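Local coordinates for protein mRNA-capping enzyme subunit alpha (Saccharomyces cerevisiae, PDB 3KYH) that catalyses the second step of mRNA capping, transferring GMP from GTP to the 5'-diphosphate end of RNA through a covalent enzyme-GMP intermediate, at residues Y68-T73 with S202-D207; L135-N140 with P223-G228. One frame throughout, in Å; residues are numbered along the deposited sequence.

Interaction 1: residues Y68-T73 with S202-D207; sequences YVCEKT and SMKHMD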
ATOM      1  N   TYR C  68      46.087  29.369  32.754  1.00 74.33           N
ATOM      2  CA  TYR C  68      45.090  29.201  33.806  1.00 79.56           C
ATOM      3  C   TYR C  68      44.695  27.744  34.035  1.00 82.66           C
ATOM      4  O   TYR C  68      44.739  26.901  33.112  1.00 80.71           O
ATOM      5  CB  TYR C  68      43.799  29.931  33.425  1.00 81.63           C
ATOM      6  CG  TYR C  68      43.719  31.434  33.687  1.00 97.68           C
ATOM      7  CD1 TYR C  68      42.909  32.253  32.881  1.00 86.38           C
ATOM      8  CD2 TYR C  68      44.410  32.035  34.753  1.00 96.92           C
ATOM      9  CE1 TYR C  68      42.784  33.612  33.124  1.00 76.73           C
ATOM     10  CE2 TYR C  68      44.308  33.412  34.989  1.00 96.51           C
ATOM     11  CZ  TYR C  68      43.486  34.184  34.176  1.00 81.91           C
ATOM     12  OH  TYR C  68      43.378  35.533  34.416  1.00 79.90           O
ATOM     13  N   VAL C  69      44.267  27.476  35.267  1.00 79.19           N
ATOM     14  CA  VAL C  69      43.601  26.223  35.612  1.00 81.70           C
ATOM     15  C   VAL C  69      42.481  26.328  36.624  1.00 78.89           C
ATOM     16  O   VAL C  69      42.629  26.924  37.705  1.00 79.30           O
ATOM     17  CB  VAL C  69      44.543  25.122  36.120  1.00 85.40           C
ATOM     18  CG1 VAL C  69      45.103  24.337  34.960  1.00 83.50           C
ATOM     19  CG2 VAL C  69      45.635  25.692  37.049  1.00101.08           C
ATOM     20  N   CYS C  70      41.374  25.697  36.245  1.00 73.77           N
ATOM     21  CA  CYS C  70      40.304  25.339  37.167  1.00 68.99           C
ATOM     22  C   CYS C  70      39.971  23.897  36.807  1.00 72.05           C
ATOM     23  O   CYS C  70      40.399  23.425  35.740  1.00 76.31           O
ATOM     24  CB  CYS C  70      39.099  26.253  36.970  1.00 62.17           C
ATOM     25  SG  CYS C  70      38.529  26.400  35.244  1.00 79.57           S
ATOM     26  N   GLU C  71      39.308  23.194  37.735  1.00 66.90           N
ATOM     27  CA  GLU C  71      38.646  21.890  37.502  1.00 67.43           C
ATOM     28  C   GLU C  71      37.596  21.863  36.372  1.00 64.20           C
ATOM     29  O   GLU C  71      36.929  22.863  36.147  1.00 69.89           O
ATOM     30  CB  GLU C  71      37.973  21.470  38.804  1.00 63.76           C
ATOM     31  CG  GLU C  71      37.114  22.577  39.461  1.00 79.86           C
ATOM     32  CD  GLU C  71      35.622  22.505  39.107  1.00107.96           C
ATOM     33  OE1 GLU C  71      35.213  21.739  38.202  1.00117.24           O
ATOM     34  OE2 GLU C  71      34.834  23.216  39.762  1.00102.60           O
ATOM     35  N   LYS C  72      37.439  20.741  35.670  1.00 69.93           N
ATOM     36  CA  LYS C  72      36.360  20.579  34.659  1.00 71.77           C
ATOM     37  C   LYS C  72      35.015  20.230  35.337  1.00 83.04           C
ATOM     38  O   LYS C  72      34.777  19.044  35.655  1.00 90.50           O
ATOM     39  CB  LYS C  72      36.717  19.516  33.575  1.00 62.22           C
ATOM     40  CG  LYS C  72      35.617  19.298  32.531  1.00 51.86           C
ATOM     41  CD  LYS C  72      35.859  18.215  31.434  1.00 89.13           C
ATOM     42  CE  LYS C  72      34.536  17.448  31.040  1.00 62.16           C
ATOM     43  NZ  LYS C  72      34.417  17.013  29.618  1.00 35.34           N
ATOM     44  N   THR C  73      34.151  21.231  35.559  1.00 74.39           N
ATOM     45  CA  THR C  73      32.796  20.990  36.079  1.00 77.12           C
ATOM     46  C   THR C  73      31.989  20.095  35.142  1.00 83.08           C
ATOM     47  O   THR C  73      31.972  20.339  33.928  1.00 91.35           O
ATOM     48  CB  THR C  73      31.991  22.276  36.266  1.00 81.63           C
ATOM     49  OG1 THR C  73      32.203  23.151  35.152  1.00 78.78           O
ATOM     50  CG2 THR C  73      32.388  22.988  37.541  1.00 93.79           C
ATOM     51  N   SER C 202      27.413  32.480  40.023  1.00 58.99           N
ATOM     52  CA  SER C 202      28.729  32.704  40.615  1.00 62.12           C
ATOM     53  C   SER C 202      29.801  32.665  39.567  1.00 57.68           C
ATOM     54  O   SER C 202      29.598  32.051  38.502  1.00 68.62           O
ATOM     55  CB  SER C 202      29.060  31.728  41.747  1.00 62.78           C
ATOM     56  OG  SER C 202      30.274  32.141  42.382  1.00 76.77           O
ATOM     57  N   MET C 203      30.920  33.325  39.880  1.00 45.98           N
ATOM     58  CA  MET C 203      32.104  33.309  39.016  1.00 59.82           C
ATOM     59  C   MET C 203      32.852  31.952  39.063  1.00 62.01           C
ATOM     60  O   MET C 203      32.888  31.308  40.111  1.00 53.19           O
ATOM     61  CB  MET C 203      33.040  34.481  39.360  1.00 56.66           C
ATOM     62  CG  MET C 203      32.469  35.867  39.033  1.00 65.95           C
ATOM     63  SD  MET C 203      32.717  36.515  37.371  1.00 93.06           S
ATOM     64  CE  MET C 203      34.329  37.278  37.632  1.00 96.80           C
ATOM     65  N   LYS C 204      33.395  31.485  37.933  1.00 67.37           N
ATOM     66  CA  LYS C 204      34.288  30.318  37.991  1.00 77.30           C
ATOM     67  C   LYS C 204      35.577  30.737  38.694  1.00 76.10           C
ATOM     68  O   LYS C 204      36.268  31.693  38.295  1.00 73.35           O
ATOM     69  CB  LYS C 204      34.547  29.622  36.636  1.00 81.41           C
ATOM     70  CG  LYS C 204      34.860  28.115  36.766  1.00 83.48           C
ATOM     71  CD  LYS C 204      34.543  27.325  35.484  1.00 84.69           C
ATOM     72  CE  LYS C 204      34.823  25.800  35.593  1.00 82.05           C
ATOM     73  NZ  LYS C 204      34.673  25.018  34.290  1.00 43.86           N
ATOM     74  N   HIS C 205      35.789  30.062  39.816  1.00 67.32           N
ATOM     75  CA  HIS C 205      36.916  30.251  40.721  1.00 74.48           C
ATOM     76  C   HIS C 205      38.343  30.123  40.103  1.00 76.64           C
ATOM     77  O   HIS C 205      39.060  29.153  40.405  1.00 73.89           O
ATOM     78  CB  HIS C 205      36.714  29.249  41.863  1.00 70.66           C
ATOM     79  CG  HIS C 205      36.360  27.862  41.401  1.00 84.19           C
ATOM     80  ND1 HIS C 205      35.618  26.992  42.180  1.00 95.51           N
ATOM     81  CD2 HIS C 205      36.628  27.198  40.246  1.00 56.14           C
ATOM     82  CE1 HIS C 205      35.468  25.847  41.535  1.00 90.88           C
ATOM     83  NE2 HIS C 205      36.075  25.945  40.361  1.00 75.06           N
ATOM     84  N   MET C 206      38.785  31.113  39.317  1.00 68.06           N
ATOM     85  CA  MET C 206      40.040  30.983  38.569  1.00 79.49           C
ATOM     86  C   MET C 206      41.331  30.932  39.393  1.00 85.80           C
ATOM     87  O   MET C 206      41.424  31.590  40.435  1.00 85.74           O
ATOM     88  CB  MET C 206      40.157  32.055  37.480  1.00 82.90           C
ATOM     89  CG  MET C 206      40.860  31.567  36.184  1.00 88.56           C
ATOM     90  SD  MET C 206      39.827  30.889  34.838  1.00 77.94           S
ATOM     91  CE  MET C 206      38.724  29.742  35.723  1.00 45.98           C
ATOM     92  N   ASP C 207      42.285  30.118  38.916  1.00 91.34           N
ATOM     93  CA  ASP C 207      43.663  29.980  39.447  1.00 92.32           C
ATOM     94  C   ASP C 207      44.679  29.816  38.307  1.00 87.52           C
ATOM     95  O   ASP C 207      44.350  29.231  37.283  1.00 89.06           O
ATOM     96  CB  ASP C 207      43.765  28.768  40.383  1.00 96.76           C
ATOM     97  CG  ASP C 207      43.771  29.143  41.875  1.00101.54           C
ATOM     98  OD1 ASP C 207      44.150  30.285  42.230  1.00 98.54           O
ATOM     99  OD2 ASP C 207      43.457  28.254  42.704  1.00 84.92           O
TER
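Met206 lies across Tyr68 at about a right angle and then carries on to Cys70. Its CB stands back from the ring; Met206 CG lies 3.7 Å above the plane of the Tyr68 ring, over its centre, a CH-pi contact. SD follows more obliquely, 4.3 Å from the Tyr68 ring centroid, a Met-aromatic contact. Bends at chi2 (92°) and chi3 bring CE back toward the strand, to Cys70 SG and CB. Beside this apolar run the backbones join through Val69 N to Asp207 O (2.7 Å), a nearly straight bond; the return bond from Asp207 N to Val69 O is weak.

Lys204 is extended beyond CG and slides its CD and CE past Cys70 SG. Lys204 NZ meets Thr73 OG1 tip to tip in a 3.2 Å hydrogen bond, and Phe153 adds a cation-pi partner. His205 crosses Glu71 at about a right angle and offers NE2 to Glu71 OE2 in a weak hydrogen bond (3.1 Å).

The contact thus passes from sulfur and aromatic packing at Tyr68 to a weak bond at Glu71 and a lysine hydrogen bond at Thr73, the neighbours of Lys72, which forms the covalent GMP adduct and points away from 202-207. Glu71 OE2 serves two imidazoles, weakly that of His205 and chiefly that of His224, so any bias toward a charged His205 is probably slight.

Interaction 2: residues L135-N140 with P223-G228; sequences LVIQTN and PHLSDG
Gln138 faces His224 and Thr139 faces Pro223, their CA atoms 5.6 and 5.4 Å apart, so the end of strand 129-139 and the loop 223-225 pass in opposite directions. His224 is the centre of the contact. Val136 CB packs against His224 CB at 3.7 Å, and Val136 CG1 stands over one face of the imidazole, 4.2 Å from the His224 ring centroid, a CH-pi contact. With CG turned between the backbone N and the carbonyl carbon (chi1 53°), the His224 ring lies alongside Gln138, both side chains pointing the same way and their planes 41° apart. The far nitrogen of the ring, NE2, turns to Glu71. Pro223 CB sits 3.5 Å from Thr139 O, while Ile137 CD1 and Leu225 CD1 make a looser apolar touch at 4.1 Å on the exposed side. Leu225 also reaches Asp74.

Leu135 and Val136 belong to the DGELV sequence, and Asp227 and Gly228 open the DGLIF sequence: motifs III and IV of the covalent nucleotidyltransferases. The packing therefore joins the far end of the motif III strand to the loop leading into motif IV, near the Lys72 active site of the catalytic domain.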
ATOM      1  N   LEU C 135      26.180  24.706  34.057  1.00 72.49           N
ATOM      2  CA  LEU C 135      25.071  24.536  34.997  1.00 79.34           C
ATOM      3  C   LEU C 135      25.168  23.266  35.871  1.00 83.38           C
ATOM      4  O   LEU C 135      24.583  22.222  35.539  1.00 74.72           O
ATOM      5  CB  LEU C 135      23.701  24.628  34.282  1.00 79.06           C
ATOM      6  CG  LEU C 135      22.444  24.760  35.172  1.00 78.15           C
ATOM      7  CD1 LEU C 135      22.337  26.169  35.660  1.00 84.30           C
ATOM      8  CD2 LEU C 135      21.131  24.390  34.487  1.00 55.28           C
ATOM      9  N   VAL C 136      25.871  23.379  37.002  1.00 87.62           N
ATOM     10  CA  VAL C 136      25.972  22.287  38.009  1.00 91.24           C
ATOM     11  C   VAL C 136      24.750  22.188  38.959  1.00 86.13           C
ATOM     12  O   VAL C 136      23.798  22.969  38.843  1.00 94.82           O
ATOM     13  CB  VAL C 136      27.251  22.448  38.898  1.00 93.13           C
ATOM     14  CG1 VAL C 136      28.526  22.523  38.062  1.00 97.13           C
ATOM     15  CG2 VAL C 136      27.137  23.659  39.833  1.00 93.62           C
ATOM     16  N   ILE C 137      24.797  21.238  39.895  1.00 73.91           N
ATOM     17  CA  ILE C 137      23.931  21.211  41.093  1.00 69.79           C
ATOM     18  C   ILE C 137      24.887  21.454  42.245  1.00 66.05           C
ATOM     19  O   ILE C 137      26.091  21.323  42.067  1.00 78.23           O
ATOM     20  CB  ILE C 137      23.207  19.874  41.313  1.00 65.97           C
ATOM     21  CG1 ILE C 137      23.118  19.075  40.008  1.00 82.04           C
ATOM     22  CG2 ILE C 137      21.808  20.097  41.907  1.00 69.61           C
ATOM     23  CD1 ILE C 137      24.490  18.578  39.534  1.00101.84           C
ATOM     24  N   GLN C 138      24.387  21.870  43.403  1.00 68.33           N
ATOM     25  CA  GLN C 138      25.265  22.355  44.460  1.00 67.52           C
ATOM     26  C   GLN C 138      24.834  22.008  45.837  1.00 66.36           C
ATOM     27  O   GLN C 138      23.768  22.444  46.255  1.00 76.72           O
ATOM     28  CB  GLN C 138      25.395  23.870  44.402  1.00 68.84           C
ATOM     29  CG  GLN C 138      26.466  24.323  43.437  1.00 70.13           C
ATOM     30  CD  GLN C 138      27.860  23.946  43.876  1.00 60.68           C
ATOM     31  OE1 GLN C 138      28.245  22.759  43.913  1.00 47.68           O
ATOM     32  NE2 GLN C 138      28.638  24.965  44.201  1.00 39.64           N
ATOM     33  N   THR C 139      25.670  21.241  46.527  1.00 62.02           N
ATOM     34  CA  THR C 139      25.430  20.863  47.915  1.00 64.08           C
ATOM     35  C   THR C 139      26.027  21.903  48.816  1.00 68.33           C
ATOM     36  O   THR C 139      27.162  22.345  48.597  1.00 74.01           O
ATOM     37  CB  THR C 139      26.044  19.481  48.234  1.00 64.20           C
ATOM     38  OG1 THR C 139      25.094  18.458  47.916  1.00 64.37           O
ATOM     39  CG2 THR C 139      26.400  19.315  49.696  1.00 69.93           C
ATOM     40  N   ASN C 140      25.221  22.299  49.798  1.00 77.64           N
ATOM     41  CA  ASN C 140      25.663  23.061  50.968  1.00 88.64           C
ATOM     42  C   ASN C 140      26.399  22.099  51.902  1.00 89.16           C
ATOM     43  O   ASN C 140      25.844  21.050  52.249  1.00 87.49           O
ATOM     44  CB  ASN C 140      24.439  23.633  51.704  1.00 93.46           C
ATOM     45  CG  ASN C 140      24.808  24.637  52.792  1.00108.49           C
ATOM     46  OD1 ASN C 140      25.635  24.360  53.673  1.00106.71           O
ATOM     47  ND2 ASN C 140      24.151  25.805  52.757  1.00115.39           N
ATOM     48  N   PRO C 223      31.894  20.223  46.047  1.00 81.65           N
ATOM     49  CA  PRO C 223      30.445  19.926  46.128  1.00 77.46           C
ATOM     50  C   PRO C 223      29.731  19.511  44.827  1.00 74.82           C
ATOM     51  O   PRO C 223      28.790  18.714  44.893  1.00 69.38           O
ATOM     52  CB  PRO C 223      29.857  21.248  46.620  1.00 79.20           C
ATOM     53  CG  PRO C 223      30.820  22.276  46.120  1.00 77.98           C
ATOM     54  CD  PRO C 223      32.130  21.624  46.445  1.00 81.61           C
ATOM     55  N   HIS C 224      30.109  20.104  43.688  1.00 79.75           N
ATOM     56  CA  HIS C 224      29.680  19.629  42.358  1.00 85.42           C
ATOM     57  C   HIS C 224      30.666  18.599  41.767  1.00 91.72           C
ATOM     58  O   HIS C 224      31.455  18.012  42.510  1.00102.43           O
ATOM     59  CB  HIS C 224      29.384  20.776  41.379  1.00 79.81           C
ATOM     60  CG  HIS C 224      30.489  21.777  41.236  1.00 84.77           C
ATOM     61  ND1 HIS C 224      30.364  23.086  41.659  1.00 97.12           N
ATOM     62  CD2 HIS C 224      31.729  21.675  40.702  1.00 92.35           C
ATOM     63  CE1 HIS C 224      31.485  23.739  41.410  1.00 94.75           C
ATOM     64  NE2 HIS C 224      32.329  22.906  40.828  1.00 93.34           N
ATOM     65  N   LEU C 225      30.626  18.370  40.456  1.00 87.40           N
ATOM     66  CA  LEU C 225      31.357  17.271  39.850  1.00 90.36           C
ATOM     67  C   LEU C 225      32.496  17.772  39.004  1.00 95.81           C
ATOM     68  O   LEU C 225      32.343  18.792  38.334  1.00104.82           O
ATOM     69  CB  LEU C 225      30.451  16.436  38.945  1.00 91.52           C
ATOM     70  CG  LEU C 225      29.126  15.881  39.442  1.00 86.67           C
ATOM     71  CD1 LEU C 225      28.067  16.802  38.842  1.00 91.44           C
ATOM     72  CD2 LEU C 225      28.982  14.448  38.928  1.00 62.28           C
ATOM     73  N   SER C 226      33.602  17.022  38.977  1.00 96.08           N
ATOM     74  CA  SER C 226      34.777  17.423  38.196  1.00 91.87           C
ATOM     75  C   SER C 226      35.635  16.290  37.606  1.00 90.40           C
ATOM     76  O   SER C 226      36.513  15.739  38.297  1.00 91.96           O
ATOM     77  CB  SER C 226      35.607  18.469  38.964  1.00 91.71           C
ATOM     78  OG  SER C 226      35.688  18.167  40.351  1.00 84.29           O
ATOM     79  N   ASP C 227      35.397  15.991  36.321  1.00 81.89           N
ATOM     80  CA  ASP C 227      36.093  14.915  35.603  1.00 74.58           C
ATOM     81  C   ASP C 227      37.335  15.319  34.778  1.00 76.61           C
ATOM     82  O   ASP C 227      37.465  15.038  33.563  1.00 65.76           O
ATOM     83  CB  ASP C 227      35.112  13.995  34.873  1.00 75.82           C
ATOM     84  CG  ASP C 227      34.466  14.637  33.651  1.00 90.93           C
ATOM     85  OD1 ASP C 227      34.485  15.885  33.532  1.00 91.46           O
ATOM     86  OD2 ASP C 227      33.909  13.875  32.811  1.00101.70           O
ATOM     87  N   GLY C 228      38.255  15.968  35.500  1.00 77.89           N
ATOM     88  CA  GLY C 228      39.567  16.379  35.008  1.00 74.11           C
ATOM     89  C   GLY C 228      39.876  17.816  35.372  1.00 76.04           C
ATOM     90  O   GLY C 228      39.157  18.424  36.156  1.00 74.38           O
TER

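Interaction 1 is mostly buried and interaction 2 lies nearer the surface, yet they meet along strand 67-73. Glu71 OE2 accepts a hydrogen bond from His224 NE2 (2.7 Å), and Lys72 N probably bonds to Gly228 O, which ties 223-228 to the strand that carries Lys72, the residue that takes up GMP. Strand 229-233 lies along one side of 67-73, and 202-207 approaches the other side through the Val69 N to Asp207 O bond. Interaction 1 mixes a backbone bond, sulfur-aromatic packing and a lysine hydrogen bond, whereas interaction 2 is mainly aliphatic and imidazole packing, linking this region to strand 129-139 of the neighbouring sheet.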